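Local structure of beta subunit of photoactivated adenylyl cyclase (Beggiatoa sp. PS, 5MBE) at residues K6-I11 / I77-T82; Q150-I155 / V256-M261. The protein probably makes cyclic AMP from ATP in response to blue light, which a flavin-binding BLUF domain senses for the attached cyclase domain. One frame throughout, in Å; residues are numbered along the deposited sequence.

Contact 1. Residues K6-I11 / I77-T82; sequences KRLVYI and ILCLKT. With FMN (flavin mononucleotide), chain C.
Tyr10 and Ile77 lie side by side because Tyr10 sets CG between its own backbone N and carbonyl carbon (chi1 78°), while Ile77 turns CG2 beside its carbonyl carbon; CG2 thus meets the ring obliquely, 3.6 Å from Tyr10 CD1. The phenol reaches from the sheet to the flavin, its OH 3.4 Å from FMN C6, and is hydrogen-bonded to Gln52, which also bonds the FMN: a tyrosine–glutamine–flavin arrangement characteristic of BLUF photoreceptors. A phenylalanine here would probably leave Gln52 without its phenolic partner beside the flavin. On the same face, Leu8 CD2 rests 3.6 Å from Thr82 CG2.

The antiparallel strands shift register at a classic beta bulge, where Leu80 and Lys81 both face Val9. Leu80 N gives Val9 O a 2.7 Å bond in the carbonyl plane, and Lys81 N adds a weak one at 3.4 Å. Beyond it, Leu78 N binds Ile11 O at 3.0 Å. On the face of Val9 and Ile11, Leu80 crosses Ile11 at about a right angle, CD1 3.8 Å from Ile11 CG2, an apolar pair suited to burial.

Helix 58-69 covers the face of Leu8 and Tyr10, and helix 110-129 with Leu115 and Ile119 of the second subunit the other; strand 6-14 continues the sheet to strand 49-56.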
loop_
_atom_site.group_PDB
_atom_site.type_symbol
_atom_site.label_atom_id
_atom_site.label_comp_id
_atom_site.label_asym_id
_atom_site.label_seq_id
_atom_site.Cartn_x
_atom_site.Cartn_y
_atom_site.Cartn_z
ATOM N N LYS A 6 -3.793 28.635 -13.939
ATOM C CA LYS A 6 -3.565 27.262 -13.520
ATOM C C LYS A 6 -2.072 26.973 -13.549
ATOM O O LYS A 6 -1.338 27.537 -14.362
ATOM C CB LYS A 6 -4.312 26.289 -14.441
ATOM C CG LYS A 6 -4.609 24.925 -13.851
ATOM C CD LYS A 6 -5.458 24.119 -14.821
ATOM C CE LYS A 6 -5.983 22.849 -14.184
ATOM N NZ LYS A 6 -7.412 22.616 -14.540
ATOM N N ARG A 7 -1.624 26.096 -12.652
ATOM C CA ARG A 7 -0.232 25.658 -12.645
ATOM C C ARG A 7 -0.164 24.175 -12.321
ATOM O O ARG A 7 -0.721 23.730 -11.312
ATOM C CB ARG A 7 0.616 26.458 -11.644
ATOM C CG ARG A 7 2.016 25.882 -11.453
ATOM C CD ARG A 7 3.042 26.924 -11.014
ATOM N NE ARG A 7 2.657 27.624 -9.791
ATOM C CZ ARG A 7 2.333 28.912 -9.742
ATOM N NH1 ARG A 7 2.354 29.643 -10.848
ATOM N NH2 ARG A 7 1.995 29.470 -8.589
ATOM N N LEU A 8 0.526 23.419 -13.173
ATOM C CA LEU A 8 0.657 21.977 -13.031
ATOM C C LEU A 8 2.118 21.594 -12.844
ATOM O O LEU A 8 3.026 22.294 -13.303
ATOM C CB LEU A 8 0.096 21.240 -14.255
ATOM C CG LEU A 8 -1.358 21.499 -14.647
ATOM C CD1 LEU A 8 -1.713 20.710 -15.898
ATOM C CD2 LEU A 8 -2.291 21.143 -13.506
ATOM N N VAL A 9 2.334 20.471 -12.160
ATOM C CA VAL A 9 3.655 19.875 -11.992
ATOM C C VAL A 9 3.505 18.371 -12.182
ATOM O O VAL A 9 2.745 17.727 -11.451
ATOM C CB VAL A 9 4.272 20.175 -10.614
ATOM C CG1 VAL A 9 5.613 19.469 -10.473
ATOM C CG2 VAL A 9 4.431 21.673 -10.404
ATOM N N TYR A 10 4.221 17.810 -13.155
ATOM C CA TYR A 10 4.149 16.380 -13.415
ATOM C C TYR A 10 5.543 15.830 -13.682
ATOM O O TYR A 10 6.437 16.546 -14.138
ATOM C CB TYR A 10 3.219 16.057 -14.600
ATOM C CG TYR A 10 3.812 16.308 -15.974
ATOM C CD1 TYR A 10 4.499 15.306 -16.652
ATOM C CD2 TYR A 10 3.666 17.537 -16.601
ATOM C CE1 TYR A 10 5.036 15.527 -17.905
ATOM C CE2 TYR A 10 4.198 17.766 -17.858
ATOM C CZ TYR A 10 4.884 16.758 -18.504
ATOM O OH TYR A 10 5.416 16.980 -19.753
ATOM N N ILE A 11 5.711 14.543 -13.388
ATOM C CA ILE A 11 6.917 13.796 -13.717
ATOM C C ILE A 11 6.525 12.656 -14.646
ATOM O O ILE A 11 5.403 12.142 -14.585
ATOM C CB ILE A 11 7.632 13.259 -12.456
ATOM C CG1 ILE A 11 6.697 12.344 -11.661
ATOM C CG2 ILE A 11 8.119 14.407 -11.586
ATOM C CD1 ILE A 11 7.328 11.754 -10.419
ATOM N N ILE A 77 2.954 9.070 -16.920
ATOM C CA ILE A 77 2.875 10.475 -16.532
ATOM C C ILE A 77 2.032 10.594 -15.270
ATOM O O ILE A 77 0.905 10.087 -15.211
ATOM C CB ILE A 77 2.291 11.326 -17.672
ATOM C CG1 ILE A 77 3.221 11.322 -18.891
ATOM C CG2 ILE A 77 2.041 12.750 -17.200
ATOM C CD1 ILE A 77 2.928 10.229 -19.901
ATOM N N LEU A 78 2.572 11.270 -14.256
ATOM C CA LEU A 78 1.885 11.466 -12.984
ATOM C C LEU A 78 1.995 12.926 -12.575
ATOM O O LEU A 78 3.100 13.424 -12.335
ATOM C CB LEU A 78 2.466 10.564 -11.892
ATOM C CG LEU A 78 1.857 10.764 -10.502
ATOM C CD1 LEU A 78 0.388 10.369 -10.499
ATOM C CD2 LEU A 78 2.628 9.990 -9.446
ATOM N N CYS A 79 0.853 13.603 -12.491
ATOM C CA CYS A 79 0.811 14.979 -12.010
ATOM C C CYS A 79 0.860 14.969 -10.488
ATOM O O CYS A 79 0.016 14.344 -9.836
ATOM C CB CYS A 79 -0.446 15.687 -12.513
ATOM S SG CYS A 79 -0.679 17.355 -11.856
ATOM N N LEU A 80 1.854 15.648 -9.923
ATOM C CA LEU A 80 2.059 15.614 -8.482
ATOM C C LEU A 80 1.346 16.745 -7.757
ATOM O O LEU A 80 0.872 16.548 -6.632
ATOM C CB LEU A 80 3.560 15.665 -8.166
ATOM C CG LEU A 80 4.449 14.561 -8.760
ATOM C CD1 LEU A 80 5.923 14.821 -8.478
ATOM C CD2 LEU A 80 4.056 13.184 -8.248
ATOM N N LYS A 81 1.241 17.917 -8.380
ATOM C CA LYS A 81 0.749 19.113 -7.718
ATOM C C LYS A 81 -0.045 19.948 -8.712
ATOM O O LYS A 81 0.263 19.980 -9.906
ATOM C CB LYS A 81 1.911 19.938 -7.141
ATOM C CG LYS A 81 1.536 20.865 -6.004
ATOM C CD LYS A 81 2.781 21.506 -5.404
ATOM C CE LYS A 81 2.441 22.301 -4.155
ATOM N NZ LYS A 81 3.654 22.869 -3.502
ATOM N N THR A 82 -1.066 20.636 -8.204
ATOM C CA THR A 82 -1.923 21.499 -9.006
ATOM C C THR A 82 -2.320 22.711 -8.175
ATOM O O THR A 82 -2.678 22.579 -7.001
ATOM C CB THR A 82 -3.177 20.753 -9.493
ATOM O OG1 THR A 82 -2.783 19.600 -10.245
ATOM C CG2 THR A 82 -4.035 21.650 -10.370
HETATM N N1 FMN C . 4.342 20.865 -26.632
HETATM C C2 FMN C . 3.971 22.163 -26.362
HETATM O O2 FMN C . 3.417 22.820 -27.237
HETATM N N3 FMN C . 4.221 22.719 -25.124
HETATM C C4 FMN C . 4.843 21.971 -24.148
HETATM O O4 FMN C . 5.069 22.461 -23.042
HETATM C C4A FMN C . 5.216 20.661 -24.418
HETATM N N5 FMN C . 5.837 19.915 -23.444
HETATM C C5A FMN C . 6.207 18.617 -23.710
HETATM C C6 FMN C . 6.833 17.875 -22.720
HETATM C C7 FMN C . 7.211 16.565 -22.975
HETATM C C7M FMN C . 7.888 15.771 -21.897
HETATM C C8 FMN C . 6.963 15.997 -24.221
HETATM C C8M FMN C . 7.371 14.579 -24.496
HETATM C C9 FMN C . 6.333 16.742 -25.212
HETATM C C9A FMN C . 5.956 18.055 -24.958
HETATM N N10 FMN C . 5.328 18.800 -25.937
HETATM C C10 FMN C . 4.962 20.104 -25.665
HETATM C "C1'" FMN C . 5.061 18.198 -27.290
HETATM C "C2'" FMN C . 3.572 17.952 -27.529
HETATM O "O2'" FMN C . 3.210 16.672 -27.064
HETATM C "C3'" FMN C . 3.238 18.061 -29.013
HETATM O "O3'" FMN C . 4.393 17.774 -29.768
HETATM C "C4'" FMN C . 2.741 19.458 -29.372
HETATM O "O4'" FMN C . 1.978 19.985 -28.309
HETATM C "C5'" FMN C . 1.887 19.430 -30.634
HETATM O "O5'" FMN C . 2.705 19.468 -31.783
HETATM P P FMN C . 2.066 19.263 -33.248
HETATM O O1P FMN C . 0.821 20.113 -33.342
HETATM O O2P FMN C . 3.059 19.706 -34.297
HETATM O O3P FMN C . 1.716 17.808 -33.455
#

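Contact 2. Residues Q150-I155 / V256-M261; sequences QLVEKI and VIEGNM
Gln150–Glu258 and Val152–Val256 are hydrogen-bonded pairs flanking the non-hydrogen-bonded pair Leu151–Ile257 in a regular antiparallel ladder: Val256 N points almost straight at Val152 O (2.9 Å, 179°), and Glu258 N reaches Gln150 O at 3.0 Å.

On one face, Leu151 turns CG beside its carbonyl carbon (chi1 178°), which lays CD1 over the neighbouring strand, 3.4 Å from Val256 O and 3.7 Å from Ile257 CG1. Branched and apolar, the two residues also suit the subunit interface they border. On the other face Val256 is the hub. Its CG2 lies 4.2 Å from Val152 CG2 and 3.9 Å from Lys154 CG, the lysine passing it at about a right angle. Lysine suits this buried place because its methylenes pack on the valine while its chain, bent at chi3 and chi4, passes across the carboxylate of Glu258. The methylene CD comes within 3.2 Å of Glu258 OE2, nearer than the ammonium, whose NZ forms only a long salt bridge of 3.7 Å with OE2. OE1 is held more firmly, by Arg133 and His269, so the carboxylate probably offsets the positive charges of Lys154 and Arg133, which approach each other.

Past Glu258 the chain turns a corner at Gly259, and Asn260 bonds Tyr129 of the second subunit, whose Val173 and Val176 pack on Leu151 and Ile257; this is consistent with class III cyclases, whose catalytic domains work as dimers. In the cyclase sheet, strand 150-161 runs between strands 205-211 and 247-258, and strand 267-272 pairs with the far side of 247-258.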
loop_
_atom_site.group_PDB
_atom_site.type_symbol
_atom_site.label_atom_id
_atom_site.label_comp_id
_atom_site.label_asym_id
_atom_site.label_seq_id
_atom_site.Cartn_x
_atom_site.Cartn_y
_atom_site.Cartn_z
ATOM N N GLN A 150 -15.519 9.567 2.800
ATOM C CA GLN A 150 -16.894 9.742 2.363
ATOM C C GLN A 150 -17.599 8.396 2.291
ATOM O O GLN A 150 -16.973 7.358 2.051
ATOM C CB GLN A 150 -16.961 10.428 0.993
ATOM C CG GLN A 150 -16.649 11.916 1.013
ATOM C CD GLN A 150 -17.765 12.743 1.625
ATOM O OE1 GLN A 150 -18.854 12.236 1.897
ATOM N NE2 GLN A 150 -17.497 14.024 1.844
ATOM N N LEU A 151 -18.911 8.426 2.503
ATOM C CA LEU A 151 -19.755 7.253 2.328
ATOM C C LEU A 151 -20.272 7.234 0.896
ATOM O O LEU A 151 -20.954 8.170 0.463
ATOM C CB LEU A 151 -20.914 7.264 3.322
ATOM C CG LEU A 151 -21.900 6.100 3.220
ATOM C CD1 LEU A 151 -21.251 4.801 3.673
ATOM C CD2 LEU A 151 -23.149 6.398 4.034
ATOM N N VAL A 152 -19.938 6.176 0.158
ATOM C CA VAL A 152 -20.303 6.060 -1.246
ATOM C C VAL A 152 -20.844 4.662 -1.509
ATOM O O VAL A 152 -20.543 3.706 -0.790
ATOM C CB VAL A 152 -19.111 6.357 -2.183
ATOM C CG1 VAL A 152 -18.769 7.835 -2.151
ATOM C CG2 VAL A 152 -17.903 5.528 -1.781
ATOM N N GLU A 153 -21.668 4.560 -2.546
ATOM C CA GLU A 153 -22.163 3.278 -3.027
ATOM C C GLU A 153 -21.179 2.746 -4.060
ATOM O O GLU A 153 -20.976 3.370 -5.109
ATOM C CB GLU A 153 -23.557 3.428 -3.636
ATOM C CG GLU A 153 -24.552 4.140 -2.737
ATOM C CD GLU A 153 -25.449 5.097 -3.499
ATOM O OE1 GLU A 153 -26.653 4.799 -3.653
ATOM O OE2 GLU A 153 -24.947 6.149 -3.949
ATOM N N LYS A 154 -20.557 1.608 -3.762
ATOM C CA LYS A 154 -19.556 1.043 -4.652
ATOM C C LYS A 154 -19.801 -0.446 -4.839
ATOM O O LYS A 154 -20.434 -1.103 -4.009
ATOM C CB LYS A 154 -18.131 1.259 -4.126
ATOM C CG LYS A 154 -17.732 2.711 -3.987
ATOM C CD LYS A 154 -16.238 2.844 -3.752
ATOM C CE LYS A 154 -15.477 2.891 -5.065
ATOM N NZ LYS A 154 -15.790 4.133 -5.823
ATOM N N ILE A 155 -19.284 -0.965 -5.945
ATOM C CA ILE A 155 -19.239 -2.398 -6.199
ATOM C C ILE A 155 -17.874 -2.898 -5.757
ATOM O O ILE A 155 -16.843 -2.399 -6.219
ATOM C CB ILE A 155 -19.490 -2.712 -7.679
ATOM C CG1 ILE A 155 -20.914 -2.315 -8.068
ATOM C CG2 ILE A 155 -19.235 -4.185 -7.958
ATOM C CD1 ILE A 155 -21.139 -2.265 -9.552
ATOM N N VAL A 256 -20.202 1.823 1.453
ATOM C CA VAL A 256 -18.877 1.664 2.033
ATOM C C VAL A 256 -18.309 3.039 2.338
ATOM O O VAL A 256 -18.597 4.022 1.648
ATOM C CB VAL A 256 -17.916 0.874 1.112
ATOM C CG1 VAL A 256 -18.415 -0.543 0.915
ATOM C CG2 VAL A 256 -17.747 1.583 -0.227
ATOM N N ILE A 257 -17.500 3.104 3.390
ATOM C CA ILE A 257 -16.792 4.318 3.764
ATOM C C ILE A 257 -15.386 4.221 3.198
ATOM O O ILE A 257 -14.615 3.329 3.573
ATOM C CB ILE A 257 -16.776 4.517 5.287
ATOM C CG1 ILE A 257 -18.205 4.687 5.799
ATOM C CG2 ILE A 257 -15.913 5.719 5.658
ATOM C CD1 ILE A 257 -18.381 4.312 7.240
ATOM N N GLU A 258 -15.059 5.123 2.281
ATOM C CA GLU A 258 -13.777 5.125 1.593
ATOM C C GLU A 258 -12.960 6.335 2.024
ATOM O O GLU A 258 -13.475 7.459 2.055
ATOM C CB GLU A 258 -13.984 5.130 0.076
ATOM C CG GLU A 258 -12.722 5.337 -0.720
ATOM C CD GLU A 258 -12.867 4.899 -2.162
ATOM O OE1 GLU A 258 -11.836 4.617 -2.807
ATOM O OE2 GLU A 258 -14.014 4.826 -2.647
ATOM N N GLY A 259 -11.694 6.104 2.350
ATOM C CA GLY A 259 -10.820 7.189 2.746
ATOM C C GLY A 259 -9.498 6.678 3.274
ATOM O O GLY A 259 -9.209 5.474 3.258
ATOM N N ASN A 260 -8.697 7.630 3.744
ATOM C CA ASN A 260 -7.370 7.361 4.277
ATOM C C ASN A 260 -7.468 7.275 5.794
ATOM O O ASN A 260 -7.934 8.219 6.443
ATOM C CB ASN A 260 -6.390 8.454 3.858
ATOM C CG ASN A 260 -6.634 8.948 2.443
ATOM O OD1 ASN A 260 -6.230 8.305 1.473
ATOM N ND2 ASN A 260 -7.285 10.104 2.319
ATOM N N MET A 261 -7.032 6.143 6.350
ATOM C CA MET A 261 -7.277 5.813 7.745
ATOM C C MET A 261 -6.002 5.274 8.385
ATOM O O MET A 261 -5.098 4.782 7.702
ATOM C CB MET A 261 -8.417 4.799 7.860
ATOM C CG MET A 261 -9.554 5.083 6.907
ATOM S SD MET A 261 -11.117 5.338 7.747
ATOM C CE MET A 261 -11.357 3.747 8.514
#

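Overall arrangement
From the N terminus, strand 6-14 opens the sensor domain, and contact 1 closes a 65-residue excursion through helices 21-36 and 58-69 and the hairpin of strands 40-46 and 49-56, returning on edge strand 74-84. The chain then passes through helices 110-129 and 132-139 into the cyclase domain, where strand 150-161 opens contact 2; 100 residues further on, the end of strand 247-258 pairs with it. The two loops follow in series, neither nested nor crossed, each uniting its own sheet. The centres of contact 1 and contact 2 are about 26 Å apart. Both border the second subunit, so both the sensor sheet and the cyclase sheet have a side packed against the dimer partner.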